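Side-chain contacts in putative methyltransferase (Porphyromonas gingivalis, PDB 3LL7), which probably transfers a methyl group from S-adenosylmethionine to a substrate that has not been identified: residues S88-E93 / E239-M244; V98-G103 / P157-F162; G118-I121 / E126-V129; I192-E197 / S203-K208; W216-S221 / Q226-V231. One frame throughout, in Å; residues are numbered along the deposited sequence.

Contact 1: S88-E93 / E239-M244; sequences SRFIRE and ELLVRM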
# COMPACT_ATOMS: atom_id res chain seq x y z
N SER A 88 -7.00 3.37 -10.11
CA SER A 88 -7.75 3.89 -11.25
C SER A 88 -7.48 3.08 -12.54
O SER A 88 -8.32 3.06 -13.44
CB SER A 88 -7.52 5.39 -11.47
OG SER A 88 -6.25 5.59 -12.06
N ARG A 89 -6.33 2.39 -12.59
CA ARG A 89 -5.99 1.54 -13.74
C ARG A 89 -6.92 0.34 -13.93
O ARG A 89 -6.96 -0.24 -15.02
CB ARG A 89 -4.53 1.06 -13.67
CG ARG A 89 -4.23 0.05 -12.57
CD ARG A 89 -4.37 -1.40 -13.01
NE ARG A 89 -3.20 -1.89 -13.74
CZ ARG A 89 -3.16 -3.07 -14.33
NH1 ARG A 89 -4.22 -3.86 -14.26
NH2 ARG A 89 -2.07 -3.46 -14.98
N PHE A 90 -7.65 -0.05 -12.88
CA PHE A 90 -8.63 -1.16 -12.98
C PHE A 90 -9.97 -0.72 -13.59
O PHE A 90 -10.79 -1.55 -13.99
CB PHE A 90 -8.92 -1.80 -11.62
CG PHE A 90 -7.76 -2.56 -11.04
CD1 PHE A 90 -7.61 -3.93 -11.27
CD2 PHE A 90 -6.79 -1.90 -10.28
CE1 PHE A 90 -6.54 -4.64 -10.75
CE2 PHE A 90 -5.71 -2.60 -9.75
CZ PHE A 90 -5.58 -3.97 -9.99
N ILE A 91 -10.18 0.58 -13.72
CA ILE A 91 -11.50 1.11 -14.04
C ILE A 91 -11.55 1.73 -15.43
O ILE A 91 -10.93 2.77 -15.67
CB ILE A 91 -11.94 2.17 -12.98
CG1 ILE A 91 -11.71 1.66 -11.54
CG2 ILE A 91 -13.42 2.63 -13.21
CD1 ILE A 91 -12.48 0.39 -11.15
N ARG A 92 -12.30 1.12 -16.35
CA ARG A 92 -12.50 1.70 -17.69
C ARG A 92 -13.17 3.08 -17.65
O ARG A 92 -14.07 3.32 -16.84
CB ARG A 92 -13.32 0.76 -18.57
CG ARG A 92 -12.56 -0.43 -19.11
CD ARG A 92 -13.39 -1.16 -20.20
NE ARG A 92 -13.04 -0.82 -21.59
CZ ARG A 92 -13.78 -0.05 -22.40
NH1 ARG A 92 -14.91 0.50 -21.96
NH2 ARG A 92 -13.38 0.19 -23.64
N GLU A 93 -12.71 3.98 -18.52
CA GLU A 93 -13.24 5.34 -18.58
C GLU A 93 -14.74 5.32 -18.91
O GLU A 93 -15.17 4.62 -19.82
CB GLU A 93 -12.46 6.16 -19.62
CG GLU A 93 -12.96 7.58 -19.86
CD GLU A 93 -12.63 8.54 -18.72
OE1 GLU A 93 -11.49 8.50 -18.22
OE2 GLU A 93 -13.52 9.33 -18.33
N GLU A 239 -0.83 -2.43 0.23
CA GLU A 239 -2.08 -3.14 0.08
C GLU A 239 -1.95 -4.33 -0.88
O GLU A 239 -1.04 -4.38 -1.70
CB GLU A 239 -3.19 -2.20 -0.43
CG GLU A 239 -2.93 -1.62 -1.80
CD GLU A 239 -3.75 -0.34 -2.08
OE1 GLU A 239 -3.81 0.55 -1.20
OE2 GLU A 239 -4.29 -0.22 -3.20
N LEU A 240 -2.88 -5.26 -0.78
CA LEU A 240 -3.06 -6.25 -1.82
C LEU A 240 -4.38 -5.89 -2.51
O LEU A 240 -5.31 -5.38 -1.87
CB LEU A 240 -3.18 -7.65 -1.24
CG LEU A 240 -2.16 -8.17 -0.25
CD1 LEU A 240 -2.29 -9.67 -0.28
CD2 LEU A 240 -0.72 -7.74 -0.54
N LEU A 241 -4.46 -6.11 -3.81
CA LEU A 241 -5.70 -5.84 -4.51
C LEU A 241 -6.05 -7.10 -5.24
O LEU A 241 -5.20 -7.72 -5.90
CB LEU A 241 -5.49 -4.71 -5.50
CG LEU A 241 -5.25 -3.35 -4.90
CD1 LEU A 241 -4.76 -2.39 -5.98
CD2 LEU A 241 -6.56 -2.82 -4.30
N VAL A 242 -7.30 -7.53 -5.08
CA VAL A 242 -7.74 -8.74 -5.76
C VAL A 242 -8.93 -8.38 -6.64
O VAL A 242 -9.80 -7.64 -6.21
CB VAL A 242 -8.18 -9.78 -4.73
CG1 VAL A 242 -8.60 -11.03 -5.43
CG2 VAL A 242 -7.03 -10.10 -3.76
N ARG A 243 -8.93 -8.86 -7.88
CA ARG A 243 -10.10 -8.68 -8.73
C ARG A 243 -10.77 -10.01 -8.98
O ARG A 243 -10.09 -10.99 -9.32
CB ARG A 243 -9.73 -8.01 -10.05
CG ARG A 243 -10.96 -7.72 -10.96
CD ARG A 243 -10.55 -6.94 -12.19
NE ARG A 243 -9.71 -7.73 -13.09
CZ ARG A 243 -10.20 -8.62 -13.97
NH1 ARG A 243 -9.37 -9.29 -14.77
NH2 ARG A 243 -11.51 -8.84 -14.06
N MSE A 244 -12.10 -10.04 -8.78
CA MSE A 244 -12.93 -11.24 -9.02
C MSE A 244 -13.96 -10.95 -10.09
O MSE A 244 -14.45 -9.83 -10.20
CB MSE A 244 -13.69 -11.67 -7.76
CG MSE A 244 -12.83 -12.42 -6.78
SE MSE A 244 -13.52 -12.26 -4.99
CE MSE A 244 -13.06 -10.38 -4.84

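Contact 2: V98-G103 / P157-F162; sequences VDLTGG and PLIKTF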
# COMPACT_ATOMS: atom_id res chain seq x y z
N VAL A 98 -19.60 1.09 -7.59
CA VAL A 98 -20.15 1.17 -6.24
C VAL A 98 -18.98 0.94 -5.28
O VAL A 98 -18.24 -0.02 -5.45
CB VAL A 98 -21.25 0.09 -6.00
CG1 VAL A 98 -21.74 0.10 -4.53
CG2 VAL A 98 -22.44 0.33 -6.92
N ASP A 99 -18.82 1.83 -4.30
CA ASP A 99 -17.88 1.64 -3.20
C ASP A 99 -18.66 1.30 -1.93
O ASP A 99 -19.35 2.16 -1.38
CB ASP A 99 -17.08 2.93 -3.03
CG ASP A 99 -16.03 2.85 -1.94
OD1 ASP A 99 -16.06 1.95 -1.07
OD2 ASP A 99 -15.13 3.72 -1.97
N LEU A 100 -18.52 0.06 -1.46
CA LEU A 100 -19.34 -0.50 -0.38
C LEU A 100 -18.92 -0.07 1.01
O LEU A 100 -19.72 -0.18 1.96
CB LEU A 100 -19.29 -2.03 -0.41
CG LEU A 100 -19.82 -2.77 -1.64
CD1 LEU A 100 -19.68 -4.26 -1.38
CD2 LEU A 100 -21.27 -2.42 -2.00
N THR A 101 -17.67 0.35 1.15
CA THR A 101 -17.10 0.49 2.48
C THR A 101 -16.78 1.95 2.80
O THR A 101 -16.46 2.28 3.94
CB THR A 101 -15.86 -0.41 2.65
OG1 THR A 101 -15.08 -0.41 1.44
CG2 THR A 101 -16.29 -1.85 2.98
N GLY A 102 -16.84 2.79 1.77
CA GLY A 102 -16.70 4.23 1.90
C GLY A 102 -15.43 4.72 2.57
O GLY A 102 -14.33 4.39 2.14
N GLY A 103 -15.62 5.54 3.59
CA GLY A 103 -14.56 6.16 4.40
C GLY A 103 -14.33 7.63 4.04
O GLY A 103 -15.28 8.35 3.72
N PRO A 157 -30.97 -4.17 -3.17
CA PRO A 157 -31.78 -3.93 -4.37
C PRO A 157 -31.31 -2.75 -5.23
O PRO A 157 -31.26 -2.89 -6.46
CB PRO A 157 -33.20 -3.66 -3.80
CG PRO A 157 -33.23 -4.43 -2.52
CD PRO A 157 -31.81 -4.21 -1.95
N LEU A 158 -30.95 -1.62 -4.62
CA LEU A 158 -30.44 -0.46 -5.38
C LEU A 158 -29.13 -0.79 -6.11
O LEU A 158 -28.95 -0.44 -7.28
CB LEU A 158 -30.23 0.75 -4.47
CG LEU A 158 -29.65 2.03 -5.08
CD1 LEU A 158 -30.74 2.91 -5.73
CD2 LEU A 158 -28.96 2.81 -4.01
N ILE A 159 -28.23 -1.46 -5.41
CA ILE A 159 -26.96 -1.88 -6.04
C ILE A 159 -27.20 -2.82 -7.25
O ILE A 159 -26.62 -2.63 -8.32
CB ILE A 159 -26.01 -2.54 -5.04
CG1 ILE A 159 -25.61 -1.56 -3.93
CG2 ILE A 159 -24.75 -3.07 -5.76
CD1 ILE A 159 -25.04 -2.23 -2.70
N LYS A 160 -28.07 -3.82 -7.08
CA LYS A 160 -28.38 -4.78 -8.15
C LYS A 160 -29.04 -4.13 -9.36
O LYS A 160 -28.70 -4.46 -10.49
CB LYS A 160 -29.23 -5.95 -7.63
CG LYS A 160 -28.50 -6.76 -6.59
CD LYS A 160 -29.38 -7.84 -6.00
CE LYS A 160 -28.66 -8.49 -4.82
NZ LYS A 160 -29.42 -9.64 -4.30
N THR A 161 -29.96 -3.20 -9.11
CA THR A 161 -30.60 -2.42 -10.17
C THR A 161 -29.60 -1.55 -10.93
O THR A 161 -29.64 -1.48 -12.16
CB THR A 161 -31.76 -1.57 -9.60
OG1 THR A 161 -32.71 -2.45 -9.00
CG2 THR A 161 -32.43 -0.75 -10.70
N PHE A 162 -28.69 -0.91 -10.18
CA PHE A 162 -27.64 -0.09 -10.77
C PHE A 162 -26.78 -0.90 -11.73
O PHE A 162 -26.38 -0.39 -12.78
CB PHE A 162 -26.75 0.51 -9.66
CG PHE A 162 -25.80 1.58 -10.12
CD1 PHE A 162 -26.24 2.63 -10.93
CD2 PHE A 162 -24.47 1.56 -9.71
CE1 PHE A 162 -25.35 3.63 -11.34
CE2 PHE A 162 -23.58 2.56 -10.11
CZ PHE A 162 -24.02 3.59 -10.93

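Contact 3: G118-I121 / E126-V129; sequences GIYI and ETAV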
# COMPACT_ATOMS: atom_id res chain seq x y z
N GLY A 118 -21.16 6.88 -9.88
CA GLY A 118 -20.78 6.10 -8.71
C GLY A 118 -21.75 6.19 -7.55
O GLY A 118 -22.46 7.20 -7.38
N ILE A 119 -21.81 5.12 -6.78
CA ILE A 119 -22.51 5.11 -5.50
C ILE A 119 -21.48 4.84 -4.41
O ILE A 119 -20.72 3.88 -4.48
CB ILE A 119 -23.62 4.01 -5.45
CG1 ILE A 119 -24.65 4.24 -6.57
CG2 ILE A 119 -24.28 3.95 -4.06
CD1 ILE A 119 -25.79 3.18 -6.66
N TYR A 120 -21.46 5.72 -3.41
CA TYR A 120 -20.56 5.61 -2.29
C TYR A 120 -21.47 5.25 -1.13
O TYR A 120 -22.55 5.85 -0.99
CB TYR A 120 -19.91 6.98 -2.07
CG TYR A 120 -19.39 7.27 -0.67
CD1 TYR A 120 -18.03 7.35 -0.44
CD2 TYR A 120 -20.26 7.54 0.40
CE1 TYR A 120 -17.51 7.65 0.84
CE2 TYR A 120 -19.76 7.84 1.68
CZ TYR A 120 -18.37 7.89 1.88
OH TYR A 120 -17.85 8.20 3.13
N ILE A 121 -21.07 4.28 -0.33
CA ILE A 121 -21.86 3.82 0.82
C ILE A 121 -20.96 3.76 2.04
O ILE A 121 -19.87 3.16 1.99
CB ILE A 121 -22.49 2.40 0.57
CG1 ILE A 121 -23.32 2.41 -0.72
CG2 ILE A 121 -23.32 1.98 1.79
CD1 ILE A 121 -24.00 1.07 -1.12
N GLU A 126 -21.45 10.14 10.74
CA GLU A 126 -20.47 11.24 10.80
C GLU A 126 -19.51 11.30 9.58
O GLU A 126 -19.33 12.35 8.96
CB GLU A 126 -19.68 11.16 12.10
CG GLU A 126 -18.73 12.34 12.30
CD GLU A 126 -17.99 12.24 13.62
OE1 GLU A 126 -17.60 11.14 14.03
OE2 GLU A 126 -17.82 13.27 14.26
N THR A 127 -18.90 10.17 9.27
CA THR A 127 -18.00 10.02 8.12
C THR A 127 -18.74 10.30 6.82
O THR A 127 -18.23 11.02 5.98
CB THR A 127 -17.42 8.61 8.09
OG1 THR A 127 -16.80 8.35 9.35
CG2 THR A 127 -16.40 8.46 6.95
N ALA A 128 -19.96 9.76 6.69
CA ALA A 128 -20.76 9.96 5.49
C ALA A 128 -21.12 11.45 5.27
O ALA A 128 -21.12 11.93 4.13
CB ALA A 128 -22.05 9.09 5.56
N VAL A 129 -21.46 12.16 6.35
CA VAL A 129 -21.80 13.58 6.27
C VAL A 129 -20.62 14.35 5.66
O VAL A 129 -20.83 15.20 4.78
CB VAL A 129 -22.19 14.18 7.66
CG1 VAL A 129 -22.35 15.71 7.55
CG2 VAL A 129 -23.57 13.59 8.13

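Contact 4: I192-E197 / S203-K208; sequences IPLATE and SSILAK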
# COMPACT_ATOMS: atom_id res chain seq x y z
N ILE A 192 -16.74 -13.69 0.98
CA ILE A 192 -17.26 -14.87 0.31
C ILE A 192 -18.78 -14.77 0.06
O ILE A 192 -19.20 -14.88 -1.09
CB ILE A 192 -16.78 -16.18 0.99
CG1 ILE A 192 -15.25 -16.29 0.79
CG2 ILE A 192 -17.47 -17.39 0.38
CD1 ILE A 192 -14.51 -17.10 1.85
N PRO A 193 -19.60 -14.50 1.10
CA PRO A 193 -21.02 -14.30 0.80
C PRO A 193 -21.26 -13.06 -0.07
O PRO A 193 -22.18 -13.07 -0.90
CB PRO A 193 -21.65 -14.11 2.19
CG PRO A 193 -20.68 -14.75 3.14
CD PRO A 193 -19.34 -14.43 2.55
N LEU A 194 -20.44 -12.02 0.10
CA LEU A 194 -20.57 -10.80 -0.68
C LEU A 194 -20.43 -11.09 -2.18
O LEU A 194 -21.25 -10.63 -2.98
CB LEU A 194 -19.50 -9.78 -0.24
CG LEU A 194 -19.48 -8.34 -0.77
CD1 LEU A 194 -18.54 -7.52 0.10
CD2 LEU A 194 -19.04 -8.23 -2.23
N ALA A 195 -19.39 -11.85 -2.53
CA ALA A 195 -19.12 -12.22 -3.92
C ALA A 195 -20.21 -13.13 -4.49
O ALA A 195 -20.65 -12.93 -5.62
CB ALA A 195 -17.72 -12.87 -4.04
N THR A 196 -20.66 -14.10 -3.71
CA THR A 196 -21.75 -14.98 -4.14
C THR A 196 -22.97 -14.15 -4.56
O THR A 196 -23.59 -14.41 -5.59
CB THR A 196 -22.19 -15.97 -3.03
OG1 THR A 196 -21.03 -16.52 -2.38
CG2 THR A 196 -23.01 -17.11 -3.62
N GLU A 197 -23.29 -13.13 -3.76
CA GLU A 197 -24.48 -12.35 -3.99
C GLU A 197 -24.31 -11.28 -5.08
O GLU A 197 -25.26 -11.01 -5.83
CB GLU A 197 -24.96 -11.71 -2.69
CG GLU A 197 -26.37 -11.17 -2.80
CD GLU A 197 -27.03 -10.91 -1.46
OE1 GLU A 197 -26.32 -10.86 -0.43
OE2 GLU A 197 -28.26 -10.73 -1.45
N SER A 203 -19.42 -6.38 -13.37
CA SER A 203 -18.40 -7.00 -14.21
C SER A 203 -17.30 -7.60 -13.33
O SER A 203 -16.98 -8.78 -13.47
CB SER A 203 -17.82 -6.02 -15.23
OG SER A 203 -18.78 -5.69 -16.23
N SER A 204 -16.75 -6.79 -12.42
CA SER A 204 -15.78 -7.26 -11.44
C SER A 204 -16.00 -6.70 -10.04
O SER A 204 -16.56 -5.61 -9.89
CB SER A 204 -14.36 -6.87 -11.87
OG SER A 204 -13.95 -7.65 -12.98
N ILE A 205 -15.56 -7.45 -9.04
CA ILE A 205 -15.37 -6.91 -7.70
C ILE A 205 -13.88 -6.70 -7.48
O ILE A 205 -13.08 -7.60 -7.78
CB ILE A 205 -15.87 -7.86 -6.60
CG1 ILE A 205 -17.41 -7.99 -6.63
CG2 ILE A 205 -15.43 -7.36 -5.21
CD1 ILE A 205 -17.92 -9.12 -5.78
N LEU A 206 -13.53 -5.53 -6.94
CA LEU A 206 -12.12 -5.20 -6.60
C LEU A 206 -12.07 -5.03 -5.08
O LEU A 206 -12.79 -4.18 -4.54
CB LEU A 206 -11.70 -3.89 -7.28
CG LEU A 206 -10.23 -3.45 -7.10
CD1 LEU A 206 -9.24 -4.49 -7.70
CD2 LEU A 206 -9.99 -2.04 -7.64
N ALA A 207 -11.29 -5.87 -4.41
CA ALA A 207 -11.17 -5.84 -2.96
C ALA A 207 -9.77 -5.40 -2.58
O ALA A 207 -8.78 -5.92 -3.13
CB ALA A 207 -11.46 -7.21 -2.37
N LYS A 208 -9.70 -4.44 -1.67
CA LYS A 208 -8.42 -3.99 -1.14
C LYS A 208 -8.21 -4.66 0.19
O LYS A 208 -9.03 -4.53 1.10
CB LYS A 208 -8.42 -2.47 -0.93
CG LYS A 208 -7.15 -1.98 -0.24
CD LYS A 208 -7.34 -0.50 0.14
CE LYS A 208 -6.81 -0.18 1.49
NZ LYS A 208 -7.14 1.24 1.80

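Contact 5: W216-S221 / Q226-V231; sequences WDTLQS and QELHVV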
# COMPACT_ATOMS: atom_id res chain seq x y z
N TRP A 216 -1.44 -16.92 -0.26
CA TRP A 216 -1.92 -18.24 -0.59
C TRP A 216 -3.27 -18.48 0.08
O TRP A 216 -4.20 -18.97 -0.56
CB TRP A 216 -0.87 -19.32 -0.25
CG TRP A 216 -1.19 -20.67 -0.83
CD1 TRP A 216 -1.31 -21.85 -0.14
CD2 TRP A 216 -1.45 -21.00 -2.20
NE1 TRP A 216 -1.62 -22.88 -0.99
CE2 TRP A 216 -1.71 -22.38 -2.27
CE3 TRP A 216 -1.48 -20.25 -3.39
CZ2 TRP A 216 -2.01 -23.04 -3.47
CZ3 TRP A 216 -1.77 -20.91 -4.59
CH2 TRP A 216 -2.03 -22.29 -4.61
N ASP A 217 -3.42 -18.05 1.33
CA ASP A 217 -4.71 -18.12 2.03
C ASP A 217 -5.79 -17.41 1.22
O ASP A 217 -6.88 -17.94 1.02
CB ASP A 217 -4.63 -17.50 3.43
CG ASP A 217 -5.95 -17.65 4.22
OD1 ASP A 217 -6.28 -18.78 4.61
OD2 ASP A 217 -6.64 -16.63 4.46
N THR A 218 -5.48 -16.20 0.75
CA THR A 218 -6.39 -15.45 -0.09
C THR A 218 -6.78 -16.23 -1.34
O THR A 218 -7.97 -16.34 -1.65
CB THR A 218 -5.82 -14.08 -0.52
OG1 THR A 218 -5.51 -13.30 0.65
CG2 THR A 218 -6.81 -13.30 -1.40
N LEU A 219 -5.78 -16.75 -2.07
CA LEU A 219 -6.02 -17.43 -3.34
C LEU A 219 -6.76 -18.76 -3.16
O LEU A 219 -7.49 -19.18 -4.06
CB LEU A 219 -4.71 -17.63 -4.13
CG LEU A 219 -4.07 -16.36 -4.73
CD1 LEU A 219 -2.73 -16.69 -5.39
CD2 LEU A 219 -4.99 -15.64 -5.72
N GLN A 220 -6.57 -19.40 -2.01
CA GLN A 220 -7.30 -20.63 -1.69
C GLN A 220 -8.74 -20.36 -1.25
O GLN A 220 -9.60 -21.22 -1.41
CB GLN A 220 -6.58 -21.45 -0.61
CG GLN A 220 -5.28 -22.10 -1.07
CD GLN A 220 -4.74 -23.09 -0.05
OE1 GLN A 220 -4.42 -22.73 1.08
NE2 GLN A 220 -4.63 -24.35 -0.45
N SER A 221 -9.00 -19.18 -0.70
CA SER A 221 -10.31 -18.89 -0.06
C SER A 221 -11.33 -18.16 -0.92
O SER A 221 -12.53 -18.25 -0.66
CB SER A 221 -10.12 -18.10 1.23
OG SER A 221 -9.17 -18.71 2.07
N GLN A 226 -9.27 -13.27 -10.57
CA GLN A 226 -8.64 -13.15 -11.89
C GLN A 226 -7.20 -12.65 -11.84
O GLN A 226 -6.43 -12.93 -12.74
CB GLN A 226 -9.46 -12.21 -12.76
CG GLN A 226 -10.86 -12.77 -13.09
CD GLN A 226 -10.81 -14.08 -13.85
OE1 GLN A 226 -10.07 -14.22 -14.83
NE2 GLN A 226 -11.60 -15.05 -13.40
N GLU A 227 -6.88 -11.87 -10.81
CA GLU A 227 -5.54 -11.31 -10.62
C GLU A 227 -5.38 -10.83 -9.18
O GLU A 227 -6.36 -10.42 -8.56
CB GLU A 227 -5.24 -10.16 -11.61
CG GLU A 227 -6.28 -9.01 -11.63
CD GLU A 227 -5.99 -7.96 -12.71
OE1 GLU A 227 -4.83 -7.72 -13.05
OE2 GLU A 227 -6.95 -7.38 -13.24
N LEU A 228 -4.15 -10.85 -8.66
CA LEU A 228 -3.86 -10.33 -7.33
C LEU A 228 -2.63 -9.41 -7.47
O LEU A 228 -1.63 -9.80 -8.06
CB LEU A 228 -3.61 -11.51 -6.35
CG LEU A 228 -3.42 -11.17 -4.87
CD1 LEU A 228 -3.75 -12.34 -3.97
CD2 LEU A 228 -1.93 -10.69 -4.60
N HIS A 229 -2.72 -8.19 -6.95
CA HIS A 229 -1.63 -7.24 -7.08
C HIS A 229 -1.05 -6.98 -5.69
O HIS A 229 -1.82 -6.70 -4.75
CB HIS A 229 -2.14 -5.92 -7.65
CG HIS A 229 -2.53 -6.00 -9.10
ND1 HIS A 229 -2.14 -5.06 -10.02
CD2 HIS A 229 -3.27 -6.91 -9.78
CE1 HIS A 229 -2.62 -5.38 -11.21
NE2 HIS A 229 -3.30 -6.50 -11.09
N VAL A 230 0.27 -7.04 -5.57
CA VAL A 230 0.94 -6.69 -4.31
C VAL A 230 1.54 -5.32 -4.53
O VAL A 230 2.41 -5.15 -5.42
CB VAL A 230 2.05 -7.70 -3.93
CG1 VAL A 230 2.76 -7.26 -2.64
CG2 VAL A 230 1.44 -9.10 -3.81
N VAL A 231 1.00 -4.31 -3.85
CA VAL A 231 1.35 -2.92 -4.21
C VAL A 231 2.18 -2.24 -3.12
O VAL A 231 1.69 -2.03 -1.99
CB VAL A 231 0.07 -2.09 -4.50
CG1 VAL A 231 0.42 -0.66 -4.92
CG2 VAL A 231 -0.80 -2.78 -5.59

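Contact 1: S88-E93 / E239-M244
The guanidinium group of Arg243 is held by three partners, while the alkyl part of the same side chain borders the ring of Phe90. Its NE pairs with Glu227 OE2 in a salt bridge. Its NH2 pairs with Glu248 OE2 and is also hydrogen-bonded to Ser204 OG. The contact lies in the Rossmann-like sheet expected of a class I methyltransferase. Strand 236-244 runs antiparallel to both its neighbours, 204-209 and 225-233. Segment 88-93 belongs to the loop that leads from helix 81-86 to the first strand, 96-99.

Phe90 is the only residue of this loop segment that touches strand 236-244. Its CG lies beside the backbone N and anti to the carbonyl carbon, with chi1 -68°. This turns the ring toward the strand, where Leu241 and Arg243 meet it. Leu241 brings CD1 to 3.9 Å from Phe90 CE2, and the two side chains pass each other at a slant. Arg243 comes to the ring edge, near its plane, with its CD 4.3 Å from Phe90 CD1. The first two torsions of Arg243 are extended, so the aliphatic stem reaches the ring before the chain bends at chi3, 68°. The stem is thus used for packing and the head for charge pairing. Phe90 also meets His229 edge-to-face. Within the loop, Ile91 N bonds to Ser88 O at 3.1 Å and turns the chain next to Phe90.

Contact 2: V98-G103 / P157-F162
This contact packs the first strand of the Rossmann-like fold, with its glycine-rich loop, against helix 156-162. The Asp-Leu-Thr-Gly-Gly sequence after Val98 is consistent with the first sequence motif of Rossmann-fold methyltransferases, the loop that in relatives binds S-adenosylmethionine. The helix meets the start of this element through apolar side chains alone.

Val98 is the main one on the strand. Its CG2 methyl comes to the edge of the Phe162 ring, near the ring plane, 3.7 Å from Phe162 CD2. Phe162 has CG anti to its backbone N, chi1 -169°, and its side chain runs past Val98 in the opposite direction. The other methyl, Val98 CG1, lies 4.3 Å from Ile159 CG1. One turn back on the helix from Phe162, Ile159 also meets Leu100. Ile159 CD1 touches Leu100 CD2 at 3.8 Å, and these two chains approach at an angle. The same two helix residues also touch strand 117-122, Phe162 at Ile119 and Ile159 at Ile121.

Past the apolar patch the loop turns away from the helix. Gly102 and Gly103 both have positive phi, which suits glycine. Thr101 and Gly102 take two conformations, so the bonds here are less certain. In one state Asp99 OD1 closes an Asx turn, accepting from Thr101 N at 3.2 Å. Gly102 N, one residue on, reaches Asp99 OD1 at 3.1 Å from the same face of the carboxylate.

Contact 3: G118-I121 / E126-V129
Tyr120 points the end of its side chain at the first turn of helix 125-138, where it meets Thr127 and Ala128. Its OH lies 4.1 Å from Thr127 CG2 and 4.1 Å from Ala128 CA. Ala128 CA sits at the ring edge, near its plane. Tyr120 and Thr127 cross at about a right angle. Thr127 turns its methyl to the tyrosine, since CG2 is anti to the backbone N with OG1 beside it, chi1 -55°. The OG1 is engaged elsewhere, in a hydrogen bond with Asn124 OD1, just ahead of the helix. Thr127 O is 4.0 Å from Tyr120 OH, too far for a bond.

In the next shell, the side chain of Tyr120 packs on Ala131 and Ile135 of the same helix and on Ile147 of strand 144-149. Its OH is hydrogen-bonded to Gly103 O in the glycine-rich loop. Strand 117-122, helix 125-138 and strand 144-149 form a beta-alpha-beta unit of the Rossmann-like fold. Tyr120 sits on the face of the second strand that the helix covers. Ile121 points to the other face of the sheet, where it touches Ile159.

The residue is buried, and its hydroxyl is satisfied by Gly103 O. A carbonyl can only accept, so Tyr120 is the donor. The bond ties the second strand to the loop after the first, and the helix gives van der Waals packing alone.

Contact 4: I192-E197 / S203-K208
Ile205 places its CD1 methyl against helix 191-198, and this one methyl makes the tight part of the contact. It lies 3.8 Å from Leu194 CD2 and also 3.8 Å from Ala195 CA. The short side chain of Ala195 lets the isoleucine come this close to the helix backbone, and Ala195 CB is 4.1 Å from the same CD1. Leu194 and Ile205 approach at a slant. Ile205 has CG1 anti to its carbonyl carbon, chi1 -68°, and an extended chi2 carries CD1 outward to the helix. Leu194 has CG anti to its backbone N, chi1 -173°, and it also packs on Val169 of the neighbouring strand 166-173.

Helix 191-198 packs on the Rossmann-like sheet, in which strand 204-209 runs parallel to 166-173 and antiparallel to 236-244. The helix precedes strand 204-209 and lies across the face that Ile205 presents. Leu194 also meets Leu100, from the loop after the first strand.

The outward side of the helix is different. Ile192, Pro193 and Thr196 are exposed to solvent and do not touch the strand. Thr196 turns its hydroxyl back on its own helix, where OG1 donates to Ile192 O at 2.8 Å. That donor stands above the carbonyl plane, 36° out of it. Ile192 O also accepts the regular helix bond from Thr196 N at 3.1 Å, so two donors of one residue hold it. The next residue, Glu197, forms a salt bridge through OE2 with Lys160 NZ of helix 156-162.

Contact 5: W216-S221 / Q226-V231
Leu228 stands out from strand 225-233 toward helix 215-221 and meets Leu219 and Thr218 at a slant. The helix packs on the Rossmann-like sheet at strand 225-233, into which it leads through a short turn. Leu228 CD1 does all the touching on its side. It is 3.9 Å from Leu219 CD2 and 4.1 Å from Leu219 CG, so it lies against the branch point of the other leucine. Thr218 adds its methyl, CG2, 4.1 Å from the same CD1.

The torsions account for these approaches. Leu228 has CG anti to the backbone N, chi1 -174°, which carries its end straight out to the helix. Thr218 CG2 is likewise anti to its backbone N, and its OG1 is turned to Asp214 O, just before the helix. The threonine therefore shows the strand an apolar face while its hydroxyl is satisfied behind. Val242 of the adjoining strand packs against both Thr218 and Leu228.

On the other face of the strand the chemistry is polar. Glu227 and His229, two residues apart, lie together there. Both ring nitrogens of His229 are engaged, which should fix the rotation of the imidazole about CB-CG. His229 NE2 donates to Glu227 OE1 at 2.8 Å in a nearly straight bond, 172°. The oxygen lies in the imidazole plane, but the N-H comes to the carboxylate from above, 57° out of its plane. The ring also stacks on His259, and His229 ND1 is hydrogen-bonded to Tyr86 OH.

All five contacts reach one Rossmann-like sheet, and all are mainly buried. Contacts 2, 4 and 5 each set a helix on a strand with aliphatic side chains, contact 2 adding a phenylalanine edge. Contact 3 does so with a tyrosine whose hydroxyl bonds to a carbonyl of contact 2's loop. Contact 1 differs, because a loop aromatic meets the strand and a charged cluster lies beside it. Contacts 2 and 3 lie on neighbouring strands, 96-99 and 117-122, near the probable cofactor loop. Strand 236-244 of contact 1 runs between the strands of contacts 4 and 5. Contacts 3 and 5 are farthest apart, their centres about 28 Å from each other.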